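Local coordinates for protein Per a 4 allergen (Periplaneta americana, PDB 3EBW) that is a major cockroach allergen recognised by IgE, a lipocalin-like beta barrel that probably carries small hydrophobic ligands, as related lipocalins do, at residues V98-I107 / T134-Y145. Residues are numbered along the deposited sequence; the frame is centred on the assembly and turned at random.
Unlike the reference sequence in segment 98-107: Val98 (reference Ile).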
# COMPACT_ATOMS: atom_id res chain seq x y z
N VAL A 98 -20.01 -1.61 2.20
CA VAL A 98 -20.04 -0.15 2.20
C VAL A 98 -20.95 0.49 1.14
O VAL A 98 -21.54 1.54 1.38
CB VAL A 98 -18.63 0.39 2.04
CG1 VAL A 98 -18.64 1.92 1.94
CG2 VAL A 98 -17.79 -0.08 3.21
N GLY A 99 -21.05 -0.14 -0.03
CA GLY A 99 -21.89 0.41 -1.07
C GLY A 99 -21.89 -0.36 -2.38
O GLY A 99 -20.84 -0.72 -2.90
N THR A 100 -23.07 -0.62 -2.93
CA THR A 100 -23.15 -1.33 -4.19
C THR A 100 -24.48 -1.17 -4.94
O THR A 100 -25.50 -0.83 -4.36
CB THR A 100 -22.90 -2.82 -3.98
OG1 THR A 100 -22.92 -3.46 -5.26
CG2 THR A 100 -23.99 -3.44 -3.10
N ASP A 101 -24.45 -1.40 -6.25
CA ASP A 101 -25.66 -1.30 -7.05
C ASP A 101 -25.89 -2.68 -7.66
O ASP A 101 -26.67 -2.83 -8.60
CB ASP A 101 -25.50 -0.25 -8.14
CG ASP A 101 -24.59 -0.69 -9.27
OD1 ASP A 101 -24.46 0.08 -10.24
OD2 ASP A 101 -24.00 -1.80 -9.20
N TYR A 102 -25.20 -3.66 -7.11
CA TYR A 102 -25.28 -5.05 -7.54
C TYR A 102 -25.00 -5.30 -9.00
O TYR A 102 -25.19 -6.43 -9.45
CB TYR A 102 -26.63 -5.69 -7.21
CG TYR A 102 -27.00 -5.65 -5.75
CD1 TYR A 102 -27.66 -4.55 -5.21
CD2 TYR A 102 -26.67 -6.70 -4.89
CE1 TYR A 102 -27.99 -4.49 -3.87
CE2 TYR A 102 -27.00 -6.64 -3.54
CZ TYR A 102 -27.66 -5.52 -3.05
OH TYR A 102 -27.93 -5.40 -1.72
N GLN A 103 -24.57 -4.29 -9.76
CA GLN A 103 -24.27 -4.54 -11.16
C GLN A 103 -23.49 -3.47 -11.91
O GLN A 103 -23.89 -3.06 -12.99
CB GLN A 103 -25.55 -4.90 -11.92
CG GLN A 103 -25.69 -6.43 -12.11
CD GLN A 103 -27.04 -6.87 -12.65
OE1 GLN A 103 -27.44 -6.48 -13.75
NE2 GLN A 103 -27.75 -7.69 -11.88
N THR A 104 -22.36 -3.05 -11.34
CA THR A 104 -21.49 -2.04 -11.95
C THR A 104 -20.31 -1.71 -11.04
O THR A 104 -19.17 -1.65 -11.50
CB THR A 104 -22.26 -0.73 -12.27
OG1 THR A 104 -21.72 -0.17 -13.46
CG2 THR A 104 -22.08 0.30 -11.18
N TYR A 105 -20.59 -1.48 -9.76
CA TYR A 105 -19.57 -1.17 -8.77
C TYR A 105 -19.95 -1.87 -7.46
O TYR A 105 -21.11 -2.20 -7.25
CB TYR A 105 -19.48 0.33 -8.54
CG TYR A 105 -20.59 0.90 -7.69
CD1 TYR A 105 -21.87 1.07 -8.21
CD2 TYR A 105 -20.36 1.27 -6.38
CE1 TYR A 105 -22.89 1.61 -7.44
CE2 TYR A 105 -21.37 1.80 -5.59
CZ TYR A 105 -22.64 1.97 -6.12
OH TYR A 105 -23.64 2.49 -5.33
N SER A 106 -18.98 -2.10 -6.59
CA SER A 106 -19.24 -2.79 -5.34
C SER A 106 -18.16 -2.51 -4.33
O SER A 106 -17.12 -3.16 -4.37
CB SER A 106 -19.27 -4.30 -5.58
OG SER A 106 -18.84 -5.00 -4.42
N ILE A 107 -18.37 -1.60 -3.39
CA ILE A 107 -17.31 -1.37 -2.42
C ILE A 107 -17.57 -2.10 -1.08
O ILE A 107 -18.48 -1.78 -0.34
CB ILE A 107 -16.96 0.21 -2.28
CG1 ILE A 107 -17.07 0.68 -0.85
CG2 ILE A 107 -17.80 1.09 -3.23
CD1 ILE A 107 -15.97 0.19 0.01
N THR A 134 -19.17 5.70 -13.43
CA THR A 134 -19.08 4.89 -12.21
C THR A 134 -18.06 5.50 -11.24
O THR A 134 -18.44 5.93 -10.15
CB THR A 134 -18.67 3.42 -12.55
OG1 THR A 134 -19.58 2.88 -13.52
CG2 THR A 134 -18.72 2.55 -11.31
N LYS A 135 -16.79 5.55 -11.64
CA LYS A 135 -15.72 6.12 -10.81
C LYS A 135 -16.23 7.29 -9.96
O LYS A 135 -15.93 7.40 -8.77
CB LYS A 135 -14.56 6.61 -11.67
CG LYS A 135 -13.50 5.57 -11.99
CD LYS A 135 -12.18 6.28 -12.26
CE LYS A 135 -10.99 5.32 -12.25
NZ LYS A 135 -9.71 6.01 -11.92
N ALA A 136 -17.00 8.16 -10.61
CA ALA A 136 -17.56 9.32 -9.95
C ALA A 136 -18.32 8.88 -8.70
O ALA A 136 -18.06 9.35 -7.59
CB ALA A 136 -18.51 10.03 -10.90
N LYS A 137 -19.26 7.96 -8.92
CA LYS A 137 -20.09 7.42 -7.85
C LYS A 137 -19.28 6.72 -6.76
O LYS A 137 -19.51 6.95 -5.57
CB LYS A 137 -21.11 6.44 -8.45
CG LYS A 137 -22.11 5.90 -7.46
CD LYS A 137 -22.85 7.03 -6.77
CE LYS A 137 -23.90 6.48 -5.85
NZ LYS A 137 -24.68 5.46 -6.61
N VAL A 138 -18.33 5.88 -7.18
CA VAL A 138 -17.50 5.14 -6.24
C VAL A 138 -16.80 6.08 -5.28
O VAL A 138 -16.60 5.74 -4.11
CB VAL A 138 -16.45 4.26 -6.96
CG1 VAL A 138 -15.65 3.44 -5.95
CG2 VAL A 138 -17.13 3.32 -7.90
N ASN A 139 -16.43 7.27 -5.76
CA ASN A 139 -15.75 8.26 -4.92
C ASN A 139 -16.76 9.06 -4.15
O ASN A 139 -16.47 9.59 -3.08
CB ASN A 139 -14.89 9.18 -5.77
CG ASN A 139 -13.65 8.49 -6.25
OD1 ASN A 139 -13.72 7.59 -7.08
ND2 ASN A 139 -12.51 8.90 -5.72
N GLU A 140 -17.95 9.16 -4.72
CA GLU A 140 -19.04 9.86 -4.08
C GLU A 140 -19.30 9.07 -2.80
O GLU A 140 -19.48 9.64 -1.72
CB GLU A 140 -20.25 9.82 -5.00
CG GLU A 140 -21.40 10.69 -4.58
CD GLU A 140 -22.62 10.45 -5.44
OE1 GLU A 140 -22.53 10.67 -6.67
OE2 GLU A 140 -23.66 10.02 -4.90
N VAL A 141 -19.29 7.74 -2.92
CA VAL A 141 -19.51 6.83 -1.80
C VAL A 141 -18.31 6.72 -0.87
O VAL A 141 -18.46 6.77 0.37
CB VAL A 141 -19.86 5.39 -2.28
CG1 VAL A 141 -20.16 4.50 -1.08
CG2 VAL A 141 -21.05 5.40 -3.24
N LEU A 142 -17.12 6.57 -1.44
CA LEU A 142 -15.91 6.44 -0.63
C LEU A 142 -15.63 7.71 0.17
O LEU A 142 -15.13 7.66 1.30
CB LEU A 142 -14.71 6.09 -1.53
CG LEU A 142 -14.27 4.62 -1.62
CD1 LEU A 142 -13.56 4.21 -0.35
CD2 LEU A 142 -15.49 3.72 -1.82
N ALA A 143 -15.99 8.84 -0.42
CA ALA A 143 -15.77 10.15 0.18
C ALA A 143 -15.95 10.27 1.70
O ALA A 143 -15.00 10.55 2.41
CB ALA A 143 -16.64 11.16 -0.54
N PRO A 144 -17.18 10.06 2.20
CA PRO A 144 -17.46 10.17 3.64
C PRO A 144 -16.43 9.60 4.62
O PRO A 144 -16.42 9.97 5.80
CB PRO A 144 -18.81 9.47 3.78
CG PRO A 144 -19.47 9.81 2.46
CD PRO A 144 -18.36 9.56 1.47
N TYR A 145 -15.57 8.69 4.14
CA TYR A 145 -14.57 8.06 5.01
C TYR A 145 -13.19 8.57 4.73
O TYR A 145 -12.21 8.14 5.35
CB TYR A 145 -14.60 6.56 4.85
CG TYR A 145 -15.98 6.02 5.06
CD1 TYR A 145 -16.50 5.92 6.34
CD2 TYR A 145 -16.81 5.76 3.98
CE1 TYR A 145 -17.83 5.58 6.55
CE2 TYR A 145 -18.14 5.43 4.17
CZ TYR A 145 -18.65 5.35 5.46
OH TYR A 145 -20.00 5.08 5.64
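Tyr105 and Ile107 pack on Thr134, Lys137, Val138 and Leu142 where the helix 132-142 lies against the outside of the barrel, the helix-on-barrel arrangement characteristic of the lipocalin fold. The hairpin of strands 93-100 and 106-112 supplies part of this wall, and strand 119-125, paired with 106-112, continues it, its Tyr121 and Ile123 touching Leu142 and Val138.

Most of the contact is apolar. Tyr105 CG sits between its backbone N and carbonyl carbon (chi1 77°), which swings the ring obliquely across the helix toward Lys137: CB rests 3.6 Å from Thr134 CG2 and 3.9 Å from Val138 CG2, while Lys137 CG sits above one ring face, off its centre. Farther along, Leu142 CD2 is set against the branch point of Ile107, 3.6 Å from CG1, and Val138 CG1 meets Ile107 CG2. Val98 CG1 packs on the helix's C-terminal end and the 3-10 segment after it, 4.3 Å from Val141 CG1 and 4.2 Å from Tyr145 CE2. A classic beta bulge sets Val98 and Gly99 opposite Ile107, and Gly99 brings its CA near Val141 CG1.

Polar contacts are few. At the hairpin's turn, an ST turn at Thr100 and an Asx turn at Asp101 shape the loop; Thr100 OG1 also donates to an in-plane lone pair of Tyr105 O, bridging the end of the first strand to the last loop residue before the second. Nearby, Thr104 OG1 and Thr134 OG1 approach tip to tip at 3.7 Å, and Thr134 OG1 is hydrogen-bonded to Asp131. Beside the strand end at Thr100, the lysine chain, bent at chi2 and chi4, ends in a weak hydrogen bond, Lys137 NZ to Tyr105 OH at 3.4 Å.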